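Local coordinates for CT021 (PDB 6UXD), which is of unknown function, though its family belongs with the LolA and LolB lipoprotein-carrier folds, to which it is probably related in structure, at residues W186-T191 against T195-T200; S7-K12 against I171-S176; N68-L73 against A208-A213. All blocks are in the same frame, centred on the assembly; numbering follows the deposited sequence.

Contact 1. Residues W186-T191 against T195-T200; sequences WTSIDT and TVIIKT. Unlike the reference sequence in segment 186-191: Asp190 (reference Glu).
One face of the Trp186 indole carries the CG2 methyl of Ile197, a CH-pi contact with CG2 3.6 Å from the centroid of the six-membered ring and 19° off its normal. The same isoleucine reaches the five-membered part with its other branch, CD1 lying 3.6 Å from Trp186 NE1. Lys199 CG and CD approach Trp186 CZ3 obliquely, both at 3.9 Å. With CG anti to the backbone N (chi1 -175°), the indole swings across to the partner strand, over Ile197 and against the first methylenes of Lys199, while Lys199 extends past it to a salt bridge with Glu146. On the side of the sheet that carries Trp186, Ser188 OG is 3.4 Å from Thr195 CG2.

Strands 186-189 and 196-204 form an antiparallel beta hairpin, and their short segments run at 172° to each other. Thr187 with Ile198 and Ile189 with Val196 are the hydrogen-bonded pairs, each exchanging two N-H...O bonds; Ile198 N to Thr187 O is 2.8 Å. On the face opposite Trp186, Ile189 CG2 lies 3.7 Å from Val196 CB, the two side chains side by side. At the open end a water donates to both Ile198 O and Thr200 OG1, the latter itself hydrogen-bonded to Pro184 O; at the turn, a second water accepts from Thr191 N, and Thr191 OG1 is held by Gly194 O.

The hairpin is inserted between two further antiparallel strands: 170-176 pairs with strand 186-189, where Tyr174 also meets the Trp186 ring, and 21-26 pairs with strand 196-204, where Ile198 and Thr200 touch Leu24.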
ATOM      1  N   TRP A 186       4.052   0.182   8.981  1.00 34.58           N
ATOM      2  CA  TRP A 186       3.454  -0.815   9.860  1.00 35.20           C
ATOM      3  C   TRP A 186       2.003  -0.421  10.104  1.00 27.38           C
ATOM      4  O   TRP A 186       1.716   0.743  10.390  1.00 34.11           O
ATOM      5  CB  TRP A 186       4.241  -0.868  11.156  1.00 36.96           C
ATOM      6  CG  TRP A 186       3.871  -1.915  12.164  1.00 37.19           C
ATOM      7  CD1 TRP A 186       2.935  -1.822  13.151  1.00 37.78           C
ATOM      8  CD2 TRP A 186       4.499  -3.181  12.319  1.00 35.62           C
ATOM      9  NE1 TRP A 186       2.940  -2.974  13.914  1.00 39.82           N
ATOM     10  CE2 TRP A 186       3.884  -3.828  13.408  1.00 38.03           C
ATOM     11  CE3 TRP A 186       5.509  -3.849  11.620  1.00 36.24           C
ATOM     12  CZ2 TRP A 186       4.254  -5.106  13.821  1.00 41.97           C
ATOM     13  CZ3 TRP A 186       5.868  -5.113  12.024  1.00 38.46           C
ATOM     14  CH2 TRP A 186       5.252  -5.730  13.115  1.00 41.73           C
ATOM     15  N   THR A 187       1.086  -1.368   9.969  1.00 38.24           N
ATOM     16  CA  THR A 187      -0.329  -1.110  10.214  1.00 41.63           C
ATOM     17  C   THR A 187      -0.902  -2.202  11.101  1.00 38.47           C
ATOM     18  O   THR A 187      -0.732  -3.390  10.820  1.00 44.61           O
ATOM     19  CB  THR A 187      -1.091  -1.031   8.891  1.00 45.70           C
ATOM     20  OG1 THR A 187      -0.483  -0.028   8.069  1.00 47.02           O
ATOM     21  CG2 THR A 187      -2.557  -0.677   9.132  1.00 46.79           C
ATOM     22  N   SER A 188      -1.577  -1.795  12.171  1.00 41.35           N
ATOM     23  CA  SER A 188      -2.171  -2.709  13.130  1.00 43.74           C
ATOM     24  C   SER A 188      -3.651  -2.384  13.242  1.00 41.56           C
ATOM     25  O   SER A 188      -4.015  -1.224  13.454  1.00 44.32           O
ATOM     26  CB  SER A 188      -1.469  -2.582  14.490  1.00 42.14           C
ATOM     27  OG  SER A 188      -2.127  -3.329  15.497  1.00 46.54           O
ATOM     28  N   ILE A 189      -4.505  -3.394  13.084  1.00 47.43           N
ATOM     29  CA  ILE A 189      -5.949  -3.183  13.136  1.00 52.06           C
ATOM     30  C   ILE A 189      -6.596  -4.200  14.069  1.00 51.61           C
ATOM     31  O   ILE A 189      -6.358  -5.408  13.942  1.00 53.60           O
ATOM     32  CB  ILE A 189      -6.599  -3.246  11.736  1.00 53.77           C
ATOM     33  CG1 ILE A 189      -8.117  -3.077  11.858  1.00 56.95           C
ATOM     34  CG2 ILE A 189      -6.280  -4.532  11.039  1.00 55.90           C
ATOM     35  CD1 ILE A 189      -8.784  -2.520  10.606  1.00 66.57           C
ATOM     36  N   ASP A 190      -7.391  -3.696  15.020  1.00 55.83           N
ATOM     37  CA  ASP A 190      -8.284  -4.537  15.811  1.00 60.79           C
ATOM     38  C   ASP A 190      -9.245  -5.296  14.903  1.00 64.48           C
ATOM     39  O   ASP A 190      -9.803  -4.735  13.954  1.00 61.64           O
ATOM     40  CB  ASP A 190      -9.122  -3.697  16.780  1.00 55.91           C
ATOM     41  CG  ASP A 190      -8.301  -3.024  17.866  1.00 71.07           C
ATOM     42  OD1 ASP A 190      -7.070  -3.232  17.903  1.00 74.46           O
ATOM     43  OD2 ASP A 190      -8.907  -2.286  18.692  1.00 66.71           O
ATOM     44  N   THR A 191      -9.457  -6.572  15.206  1.00 64.58           N
ATOM     45  CA  THR A 191     -10.569  -7.306  14.613  1.00 71.68           C
ATOM     46  C   THR A 191     -11.170  -8.239  15.661  1.00 76.36           C
ATOM     47  O   THR A 191     -10.653  -8.336  16.783  1.00 76.75           O
ATOM     48  CB  THR A 191     -10.145  -8.110  13.382  1.00 68.65           C
ATOM     49  OG1 THR A 191      -9.547  -9.348  13.791  1.00 73.56           O
ATOM     50  CG2 THR A 191      -9.168  -7.310  12.513  1.00 68.12           C
ATOM     51  N   THR A 195      -5.849  -8.982  16.802  1.00 64.43           N
ATOM     52  CA  THR A 195      -5.170  -7.921  16.075  1.00 59.80           C
ATOM     53  C   THR A 195      -4.481  -8.450  14.816  1.00 55.27           C
ATOM     54  O   THR A 195      -4.015  -9.587  14.750  1.00 54.12           O
ATOM     55  CB  THR A 195      -4.170  -7.221  16.997  1.00 66.22           C
ATOM     56  OG1 THR A 195      -4.867  -6.261  17.810  1.00 68.48           O
ATOM     57  CG2 THR A 195      -3.067  -6.513  16.204  1.00 63.34           C
ATOM     58  N   VAL A 196      -4.441  -7.603  13.796  1.00 53.66           N
ATOM     59  CA  VAL A 196      -3.890  -7.949  12.496  1.00 49.72           C
ATOM     60  C   VAL A 196      -2.831  -6.928  12.121  1.00 48.70           C
ATOM     61  O   VAL A 196      -3.047  -5.717  12.263  1.00 46.66           O
ATOM     62  CB  VAL A 196      -4.985  -8.004  11.420  1.00 51.06           C
ATOM     63  CG1 VAL A 196      -4.368  -8.195  10.072  1.00 53.35           C
ATOM     64  CG2 VAL A 196      -5.968  -9.103  11.741  1.00 58.14           C
ATOM     65  N   ILE A 197      -1.696  -7.425  11.631  1.00 45.35           N
ATOM     66  CA  ILE A 197      -0.541  -6.615  11.278  1.00 42.85           C
ATOM     67  C   ILE A 197      -0.332  -6.741   9.781  1.00 38.81           C
ATOM     68  O   ILE A 197      -0.244  -7.857   9.254  1.00 40.66           O
ATOM     69  CB  ILE A 197       0.739  -7.060  12.016  1.00 44.51           C
ATOM     70  CG1 ILE A 197       0.577  -6.964  13.535  1.00 47.15           C
ATOM     71  CG2 ILE A 197       1.929  -6.236  11.504  1.00 46.19           C
ATOM     72  CD1 ILE A 197       0.403  -5.583  14.058  1.00 40.67           C
ATOM     73  N   ILE A 198      -0.270  -5.604   9.103  1.00 39.63           N
ATOM     74  CA  ILE A 198       0.239  -5.517   7.744  1.00 39.97           C
ATOM     75  C   ILE A 198       1.599  -4.852   7.856  1.00 39.45           C
ATOM     76  O   ILE A 198       1.709  -3.706   8.319  1.00 35.21           O
ATOM     77  CB  ILE A 198      -0.689  -4.736   6.809  1.00 43.20           C
ATOM     78  CG1 ILE A 198      -2.069  -5.398   6.747  1.00 43.66           C
ATOM     79  CG2 ILE A 198      -0.095  -4.674   5.407  1.00 37.89           C
ATOM     80  CD1 ILE A 198      -3.140  -4.590   7.409  1.00 53.69           C
ATOM     81  N   LYS A 199       2.626  -5.593   7.467  1.00 44.31           N
ATOM     82  CA  LYS A 199       4.018  -5.207   7.636  1.00 42.19           C
ATOM     83  C   LYS A 199       4.576  -4.735   6.302  1.00 35.06           C
ATOM     84  O   LYS A 199       4.331  -5.352   5.263  1.00 42.33           O
ATOM     85  CB  LYS A 199       4.806  -6.404   8.188  1.00 45.40           C
ATOM     86  CG  LYS A 199       6.309  -6.221   8.348  1.00 47.93           C
ATOM     87  CD  LYS A 199       6.945  -7.429   9.067  1.00 49.59           C
ATOM     88  CE  LYS A 199       8.483  -7.446   8.924  1.00 56.85           C
ATOM     89  NZ  LYS A 199       9.118  -8.659   9.550  1.00 57.38           N
ATOM     90  N   THR A 200       5.311  -3.629   6.322  1.00 36.61           N
ATOM     91  CA  THR A 200       6.009  -3.164   5.127  1.00 37.49           C
ATOM     92  C   THR A 200       7.428  -3.715   5.157  1.00 36.25           C
ATOM     93  O   THR A 200       8.210  -3.382   6.057  1.00 36.81           O
ATOM     94  CB  THR A 200       6.032  -1.644   5.044  1.00 36.56           C
ATOM     95  OG1 THR A 200       4.696  -1.147   5.187  1.00 34.89           O
ATOM     96  CG2 THR A 200       6.588  -1.206   3.701  1.00 39.22           C
TER
HETATM   97  O   HOH W   1       2.195  -1.540   6.627  1.00 40.09           O
HETATM   98  O   HOH W   2      -8.079  -7.066  17.834  1.00 60.42           O

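Contact 2. Residues S7-K12 against I171-S176; sequences SSIQEK and ILIYFS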
ATOM      1  N   SER A   7      -5.263  14.239   8.822  1.00 57.22           N
ATOM      2  CA  SER A   7      -4.993  14.015   7.409  1.00 54.89           C
ATOM      3  C   SER A   7      -5.804  12.782   7.017  1.00 51.02           C
ATOM      4  O   SER A   7      -6.754  12.388   7.698  1.00 48.04           O
ATOM      5  CB  SER A   7      -3.493  13.871   7.142  1.00 56.51           C
ATOM      6  OG  SER A   7      -3.228  13.966   5.751  1.00 57.56           O
ATOM      7  N   SER A   8      -5.443  12.166   5.896  1.00 51.39           N
ATOM      8  CA  SER A   8      -6.098  10.956   5.425  1.00 48.42           C
ATOM      9  C   SER A   8      -5.056  10.143   4.681  1.00 40.57           C
ATOM     10  O   SER A   8      -4.004  10.664   4.294  1.00 50.35           O
ATOM     11  CB  SER A   8      -7.294  11.262   4.504  1.00 49.35           C
ATOM     12  OG  SER A   8      -6.847  11.861   3.304  1.00 44.84           O
ATOM     13  N   ILE A   9      -5.348   8.860   4.471  1.00 37.32           N
ATOM     14  CA  ILE A   9      -4.409   8.033   3.705  1.00 38.38           C
ATOM     15  C   ILE A   9      -4.255   8.562   2.276  1.00 44.99           C
ATOM     16  O   ILE A   9      -3.157   8.561   1.713  1.00 42.49           O
ATOM     17  CB  ILE A   9      -4.868   6.569   3.698  1.00 46.41           C
ATOM     18  CG1 ILE A   9      -4.747   5.952   5.101  1.00 49.94           C
ATOM     19  CG2 ILE A   9      -4.050   5.805   2.668  1.00 36.66           C
ATOM     20  CD1 ILE A   9      -3.311   5.558   5.456  1.00 45.59           C
ATOM     21  N   GLN A  10      -5.353   8.992   1.647  1.00 43.36           N
ATOM     22  CA  GLN A  10      -5.222   9.518   0.287  1.00 44.50           C
ATOM     23  C   GLN A  10      -4.241  10.687   0.250  1.00 38.83           C
ATOM     24  O   GLN A  10      -3.289  10.694  -0.542  1.00 39.08           O
ATOM     25  CB  GLN A  10      -6.581   9.953  -0.263  1.00 43.43           C
ATOM     26  CG  GLN A  10      -6.497  10.305  -1.762  1.00 46.33           C
ATOM     27  CD  GLN A  10      -7.854  10.495  -2.412  1.00 43.74           C
ATOM     28  OE1 GLN A  10      -8.734   9.644  -2.298  1.00 47.44           O
ATOM     29  NE2 GLN A  10      -8.022  11.611  -3.104  1.00 46.48           N
ATOM     30  N   GLU A  11      -4.457  11.678   1.123  1.00 42.42           N
ATOM     31  CA  GLU A  11      -3.589  12.852   1.199  1.00 40.52           C
ATOM     32  C   GLU A  11      -2.131  12.456   1.421  1.00 50.54           C
ATOM     33  O   GLU A  11      -1.209  12.999   0.791  1.00 39.08           O
ATOM     34  CB  GLU A  11      -4.103  13.744   2.333  1.00 46.43           C
ATOM     35  CG  GLU A  11      -3.345  15.030   2.561  1.00 58.93           C
ATOM     36  CD  GLU A  11      -3.935  15.861   3.697  1.00 65.29           C
ATOM     37  OE1 GLU A  11      -3.201  16.699   4.265  1.00 68.24           O
ATOM     38  OE2 GLU A  11      -5.131  15.678   4.019  1.00 64.90           O
ATOM     39  N   LYS A  12      -1.897  11.513   2.321  1.00 47.88           N
ATOM     40  CA  LYS A  12      -0.527  11.131   2.625  1.00 44.76           C
ATOM     41  C   LYS A  12       0.134  10.467   1.425  1.00 34.55           C
ATOM     42  O   LYS A  12       1.277  10.784   1.076  1.00 43.54           O
ATOM     43  CB  LYS A  12      -0.539  10.205   3.845  1.00 47.49           C
ATOM     44  CG  LYS A  12       0.811   9.741   4.265  1.00 40.31           C
ATOM     45  CD  LYS A  12       1.632  10.853   4.869  1.00 39.74           C
ATOM     46  CE  LYS A  12       2.960  10.246   5.401  1.00 36.95           C
ATOM     47  NZ  LYS A  12       4.027  11.287   5.458  1.00 38.32           N
ATOM     48  N   ILE A 171      -7.518   1.500  14.252  1.00 49.63           N
ATOM     49  CA  ILE A 171      -6.358   1.274  13.395  1.00 46.00           C
ATOM     50  C   ILE A 171      -5.217   2.147  13.894  1.00 45.40           C
ATOM     51  O   ILE A 171      -5.426   3.294  14.312  1.00 42.12           O
ATOM     52  CB  ILE A 171      -6.656   1.597  11.920  1.00 42.11           C
ATOM     53  CG1 ILE A 171      -7.881   0.819  11.441  1.00 52.34           C
ATOM     54  CG2 ILE A 171      -5.466   1.240  11.037  1.00 44.76           C
ATOM     55  CD1 ILE A 171      -8.326   1.193  10.055  1.00 51.89           C
ATOM     56  N   LEU A 172      -4.010   1.602  13.873  1.00 42.09           N
ATOM     57  CA  LEU A 172      -2.829   2.374  14.223  1.00 40.43           C
ATOM     58  C   LEU A 172      -1.822   2.200  13.093  1.00 37.64           C
ATOM     59  O   LEU A 172      -1.470   1.067  12.732  1.00 39.57           O
ATOM     60  CB  LEU A 172      -2.281   1.936  15.584  1.00 43.10           C
ATOM     61  CG  LEU A 172      -1.430   2.947  16.356  1.00 37.61           C
ATOM     62  CD1 LEU A 172      -1.989   4.360  16.389  1.00 40.34           C
ATOM     63  CD2 LEU A 172      -1.234   2.424  17.773  1.00 44.52           C
ATOM     64  N   ILE A 173      -1.396   3.317  12.509  1.00 35.01           N
ATOM     65  CA  ILE A 173      -0.554   3.318  11.316  1.00 39.78           C
ATOM     66  C   ILE A 173       0.707   4.103  11.637  1.00 34.82           C
ATOM     67  O   ILE A 173       0.631   5.207  12.191  1.00 35.93           O
ATOM     68  CB  ILE A 173      -1.270   3.935  10.095  1.00 41.23           C
ATOM     69  CG1 ILE A 173      -2.690   3.384   9.990  1.00 48.37           C
ATOM     70  CG2 ILE A 173      -0.499   3.630   8.814  1.00 37.47           C
ATOM     71  CD1 ILE A 173      -3.394   3.654   8.670  1.00 51.91           C
ATOM     72  N   TYR A 174       1.861   3.557  11.254  1.00 35.05           N
ATOM     73  CA  TYR A 174       3.135   4.195  11.537  1.00 31.21           C
ATOM     74  C   TYR A 174       3.758   4.666  10.227  1.00 31.66           C
ATOM     75  O   TYR A 174       3.788   3.925   9.247  1.00 35.64           O
ATOM     76  CB  TYR A 174       4.080   3.242  12.294  1.00 32.35           C
ATOM     77  CG  TYR A 174       3.545   2.772  13.633  1.00 32.13           C
ATOM     78  CD1 TYR A 174       2.589   1.767  13.714  1.00 34.74           C
ATOM     79  CD2 TYR A 174       3.986   3.343  14.815  1.00 27.36           C
ATOM     80  CE1 TYR A 174       2.089   1.343  14.955  1.00 34.62           C
ATOM     81  CE2 TYR A 174       3.507   2.915  16.051  1.00 31.37           C
ATOM     82  CZ  TYR A 174       2.557   1.933  16.114  1.00 30.53           C
ATOM     83  OH  TYR A 174       2.106   1.574  17.363  1.00 32.87           O
ATOM     84  N   PHE A 175       4.245   5.901  10.225  1.00 31.19           N
ATOM     85  CA  PHE A 175       4.933   6.475   9.087  1.00 39.10           C
ATOM     86  C   PHE A 175       6.294   6.980   9.535  1.00 33.68           C
ATOM     87  O   PHE A 175       6.462   7.451  10.666  1.00 32.40           O
ATOM     88  CB  PHE A 175       4.159   7.648   8.443  1.00 32.83           C
ATOM     89  CG  PHE A 175       2.888   7.238   7.780  1.00 34.67           C
ATOM     90  CD1 PHE A 175       2.889   6.773   6.477  1.00 37.57           C
ATOM     91  CD2 PHE A 175       1.675   7.335   8.452  1.00 40.31           C
ATOM     92  CE1 PHE A 175       1.693   6.406   5.847  1.00 34.18           C
ATOM     93  CE2 PHE A 175       0.486   6.967   7.835  1.00 37.36           C
ATOM     94  CZ  PHE A 175       0.501   6.497   6.529  1.00 32.66           C
ATOM     95  N   SER A 176       7.244   6.890   8.611  1.00 31.89           N
ATOM     96  CA  SER A 176       8.576   7.427   8.816  1.00 32.93           C
ATOM     97  C   SER A 176       8.500   8.908   9.121  1.00 35.62           C
ATOM     98  O   SER A 176       7.667   9.636   8.571  1.00 34.65           O
ATOM     99  CB  SER A 176       9.438   7.201   7.563  1.00 32.16           C
ATOM    100  OG  SER A 176      10.589   8.038   7.595  1.00 31.73           O
TER
HETATM  101  O   HOH W   3       6.175   9.677   6.211  1.00 35.87           O
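Lys12 NZ donates a hydrogen bond to a water 2.8 Å away, and that water in turn donates to Ser176 O at 2.8 Å, bridging the short helix 9-13 to the last residue of strand 170-176. The motif is an N-capped helix laid by its side chains against a strand of an antiparallel sheet. Ser8 is the N-cap: its OG accepts from Glu11 N at 3.2 Å with a nearly straight angle of 168° at the hydrogen, and its carbonyl O accepts from Lys12 N. The first turn, which carries both Ile9 and Lys12, is thereby closed.

No direct hydrogen bond joins the segments, so side-chain packing and the water make the contact. Lys12 leaves the helix with CG anti to the backbone N and then bends at chi2 (70°), a course that draws its aliphatic chain over one face of Phe175. CE is 4.0 Å from the ring centroid and 26° off the normal, a CH-pi contact displaced toward CD1, and CG lies over the CE1 and CZ side. The charged end thus passes beyond the ring to the water while CG and CE stay over the ring face.

Phe175 also meets Trp155 edge-to-face, and Leu119 of strand 118-122 touches Ile9, Ile173 and Phe175 alike, so all three share one apolar neighbour. Ile9 completes the buried patch from the ring's edge: its CD1 lies 4.1 Å from Phe175 CZ, near the ring plane, and meets Ile173 CD1 methyl to methyl at 3.7 Å.

Contact 3. Residues N68-L73 against A208-A213; sequences NAFHQL and ASSYPA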
ATOM      1  N   ASN A  68      14.286  -4.985  -7.630  1.00 46.52           N
ATOM      2  CA  ASN A  68      15.155  -5.445  -8.711  1.00 45.17           C
ATOM      3  C   ASN A  68      14.850  -6.868  -9.171  1.00 53.78           C
ATOM      4  O   ASN A  68      15.141  -7.214 -10.323  1.00 55.44           O
ATOM      5  CB  ASN A  68      16.622  -5.348  -8.290  1.00 48.49           C
ATOM      6  CG  ASN A  68      17.065  -3.922  -8.042  1.00 46.55           C
ATOM      7  OD1 ASN A  68      16.348  -2.970  -8.344  1.00 48.92           O
ATOM      8  ND2 ASN A  68      18.257  -3.765  -7.487  1.00 53.71           N
ATOM      9  N   ALA A  69      14.284  -7.710  -8.321  1.00 48.95           N
ATOM     10  CA  ALA A  69      13.900  -9.041  -8.768  1.00 53.78           C
ATOM     11  C   ALA A  69      12.482  -9.108  -9.328  1.00 58.01           C
ATOM     12  O   ALA A  69      12.081 -10.169  -9.814  1.00 54.80           O
ATOM     13  CB  ALA A  69      14.030 -10.040  -7.620  1.00 50.07           C
ATOM     14  N   PHE A  70      11.727  -8.006  -9.291  1.00 49.69           N
ATOM     15  CA  PHE A  70      10.296  -8.077  -9.570  1.00 56.01           C
ATOM     16  C   PHE A  70      10.016  -8.628 -10.962  1.00 58.74           C
ATOM     17  O   PHE A  70       9.116  -9.456 -11.142  1.00 62.26           O
ATOM     18  CB  PHE A  70       9.666  -6.697  -9.426  1.00 50.67           C
ATOM     19  CG  PHE A  70       8.173  -6.712  -9.501  1.00 50.43           C
ATOM     20  CD1 PHE A  70       7.420  -6.893  -8.362  1.00 53.14           C
ATOM     21  CD2 PHE A  70       7.522  -6.557 -10.712  1.00 54.83           C
ATOM     22  CE1 PHE A  70       6.042  -6.906  -8.419  1.00 53.85           C
ATOM     23  CE2 PHE A  70       6.152  -6.573 -10.776  1.00 57.12           C
ATOM     24  CZ  PHE A  70       5.407  -6.743  -9.625  1.00 53.17           C
ATOM     25  N   HIS A  71      10.778  -8.195 -11.952  1.00 66.89           N
ATOM     26  CA  HIS A  71      10.573  -8.637 -13.328  1.00 68.69           C
ATOM     27  C   HIS A  71      10.892 -10.108 -13.535  1.00 72.13           C
ATOM     28  O   HIS A  71      11.032 -10.534 -14.684  1.00 76.97           O
ATOM     29  CB  HIS A  71      11.435  -7.801 -14.267  1.00 71.94           C
ATOM     30  CG  HIS A  71      12.896  -8.116 -14.172  1.00 78.17           C
ATOM     31  ND1 HIS A  71      13.589  -8.072 -12.982  1.00 76.87           N
ATOM     32  CD2 HIS A  71      13.792  -8.485 -15.117  1.00 81.13           C
ATOM     33  CE1 HIS A  71      14.851  -8.397 -13.199  1.00 79.46           C
ATOM     34  NE2 HIS A  71      15.001  -8.654 -14.486  1.00 78.62           N
ATOM     35  N   GLN A  72      11.023 -10.900 -12.468  1.00 70.08           N
ATOM     36  CA  GLN A  72      11.374 -12.310 -12.597  1.00 66.55           C
ATOM     37  C   GLN A  72      10.485 -13.204 -11.742  1.00 69.14           C
ATOM     38  O   GLN A  72      10.886 -14.323 -11.409  1.00 76.15           O
ATOM     39  CB  GLN A  72      12.840 -12.535 -12.220  1.00 74.32           C
ATOM     40  CG  GLN A  72      13.825 -11.623 -12.946  1.00 78.46           C
ATOM     41  CD  GLN A  72      15.218 -11.658 -12.327  1.00 84.44           C
ATOM     42  OE1 GLN A  72      15.418 -12.200 -11.230  1.00 82.87           O
ATOM     43  NE2 GLN A  72      16.188 -11.079 -13.026  1.00 79.58           N
ATOM     44  N   LEU A  73       9.293 -12.741 -11.377  1.00 73.36           N
ATOM     45  CA  LEU A  73       8.404 -13.472 -10.483  1.00 70.30           C
ATOM     46  C   LEU A  73       7.249 -14.064 -11.280  1.00 73.18           C
ATOM     47  O   LEU A  73       6.516 -13.332 -11.958  1.00 74.79           O
ATOM     48  CB  LEU A  73       7.873 -12.558  -9.378  1.00 71.32           C
ATOM     49  CG  LEU A  73       8.928 -11.902  -8.484  1.00 70.24           C
ATOM     50  CD1 LEU A  73       8.284 -10.928  -7.512  1.00 64.58           C
ATOM     51  CD2 LEU A  73       9.713 -12.954  -7.733  1.00 67.44           C
ATOM     52  N   ALA A 208      10.568   1.234 -11.677  1.00 44.33           N
ATOM     53  CA  ALA A 208       9.914   1.352 -12.970  1.00 47.87           C
ATOM     54  C   ALA A 208       8.916   0.218 -13.129  1.00 47.88           C
ATOM     55  O   ALA A 208       9.172  -0.914 -12.704  1.00 44.41           O
ATOM     56  CB  ALA A 208      10.928   1.326 -14.120  1.00 51.30           C
ATOM     57  N   SER A 209       7.763   0.528 -13.707  1.00 48.05           N
ATOM     58  CA  SER A 209       6.737  -0.492 -13.849  1.00 48.71           C
ATOM     59  C   SER A 209       7.171  -1.541 -14.861  1.00 51.81           C
ATOM     60  O   SER A 209       7.819  -1.230 -15.865  1.00 46.28           O
ATOM     61  CB  SER A 209       5.410   0.107 -14.303  1.00 49.78           C
ATOM     62  OG  SER A 209       4.522  -0.941 -14.648  1.00 49.01           O
ATOM     63  N   SER A 210       6.792  -2.786 -14.591  1.00 54.45           N
ATOM     64  CA  SER A 210       6.953  -3.880 -15.537  1.00 55.17           C
ATOM     65  C   SER A 210       5.706  -4.121 -16.390  1.00 60.02           C
ATOM     66  O   SER A 210       5.718  -5.010 -17.247  1.00 56.47           O
ATOM     67  CB  SER A 210       7.317  -5.161 -14.777  1.00 47.16           C
ATOM     68  OG  SER A 210       6.267  -5.597 -13.933  1.00 59.55           O
ATOM     69  N   TYR A 211       4.651  -3.346 -16.203  1.00 52.73           N
ATOM     70  CA  TYR A 211       3.361  -3.588 -16.830  1.00 51.82           C
ATOM     71  C   TYR A 211       3.107  -2.611 -17.973  1.00 51.42           C
ATOM     72  O   TYR A 211       3.888  -1.681 -18.196  1.00 52.59           O
ATOM     73  CB  TYR A 211       2.262  -3.478 -15.767  1.00 58.08           C
ATOM     74  CG  TYR A 211       2.372  -4.542 -14.707  1.00 55.44           C
ATOM     75  CD1 TYR A 211       2.200  -5.877 -15.024  1.00 58.36           C
ATOM     76  CD2 TYR A 211       2.646  -4.212 -13.390  1.00 55.91           C
ATOM     77  CE1 TYR A 211       2.294  -6.853 -14.060  1.00 60.74           C
ATOM     78  CE2 TYR A 211       2.744  -5.183 -12.418  1.00 56.13           C
ATOM     79  CZ  TYR A 211       2.566  -6.503 -12.756  1.00 61.58           C
ATOM     80  OH  TYR A 211       2.665  -7.480 -11.786  1.00 67.04           O
ATOM     81  N   PRO A 212       2.022  -2.798 -18.735  1.00 51.47           N
ATOM     82  CA  PRO A 212       1.772  -1.901 -19.869  1.00 46.77           C
ATOM     83  C   PRO A 212       1.594  -0.456 -19.431  1.00 52.00           C
ATOM     84  O   PRO A 212       1.261  -0.145 -18.279  1.00 44.25           O
ATOM     85  CB  PRO A 212       0.477  -2.443 -20.489  1.00 44.51           C
ATOM     86  CG  PRO A 212       0.369  -3.852 -20.001  1.00 46.15           C
ATOM     87  CD  PRO A 212       1.014  -3.875 -18.658  1.00 43.80           C
ATOM     88  N   ALA A 213       1.816   0.430 -20.396  1.00 42.60           N
ATOM     89  CA  ALA A 213       1.689   1.859 -20.185  1.00 49.79           C
ATOM     90  C   ALA A 213       0.286   2.224 -19.718  1.00 42.37           C
ATOM     91  O   ALA A 213      -0.680   1.473 -19.886  1.00 43.74           O
ATOM     92  CB  ALA A 213       1.995   2.619 -21.473  1.00 43.95           C
TER
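Phe70 sets CG anti to its backbone N (chi1 -172°), which sends the ring from segment 68-73 toward the C-terminal loop, where Ser210 and Tyr211 receive it. Ser210 holds OG between its backbone N and carbonyl carbon (chi1 65°), directing the hydroxyl at that ring. Tyr211 brings its phenol round to the same ring.

The loop side is shaped by an ST turn: Ser209 OG accepts from Tyr211 N at 2.9 Å, with 166° at the hydrogen, so the turn encloses Ser210 and fixes the backbone from which both contacting side chains spring. The same OG is hydrogen-bonded to Glu46 OE1, tying the turn to strand 43-50. On the other side of the contact, a backbone bond from Gln72 N to Ala69 O closes a turn around Phe70.

Across the contact the evidence points to edge packing, without hydrogen bonds. Both hydroxyls come to the rim of Phe70 near its plane. Tyr211 OH lies 3.6 Å from Phe70 CZ, and its CE2 is 4.0 Å from Phe70 CE2; the two side chains cross at about a right angle, an approach in which Phe70 comes obliquely to the phenol ring. The phenol oxygen has its polar partner in Lys77 NZ, with Ser48 OG as a weak second. Phe70, itself buried, also meets the ring of Phe32 and touches Ser48. The C-terminal loop is thus packed against segment 68-73 alongside strand 43-50. The closest approach of all is at Ser210, whose OG stands 3.3 Å from Phe70 CE2.

Contacts 1 and 2 adjoin, with centres 13 Å apart: strands 170-176 and 186-189 follow each other in the chain and pair as antiparallel neighbours. The seam has two probable backbone hydrogen bonds, Ser188 O to Leu172 N and Trp186 O to Tyr174 N, each 2.9 Å, and Ile189 CD1 packs on Ile171 CG1 at 3.6 Å. Contact 3 is remote, its centre about 27 Å from either of the others and across the centre of the chain. Along the sequence, contact 1 is nested within the loop that contact 3 closes, whereas contacts 2 and 3 interleave. With the protein's function unknown, the contacts are described as parts of the fold and not of a site.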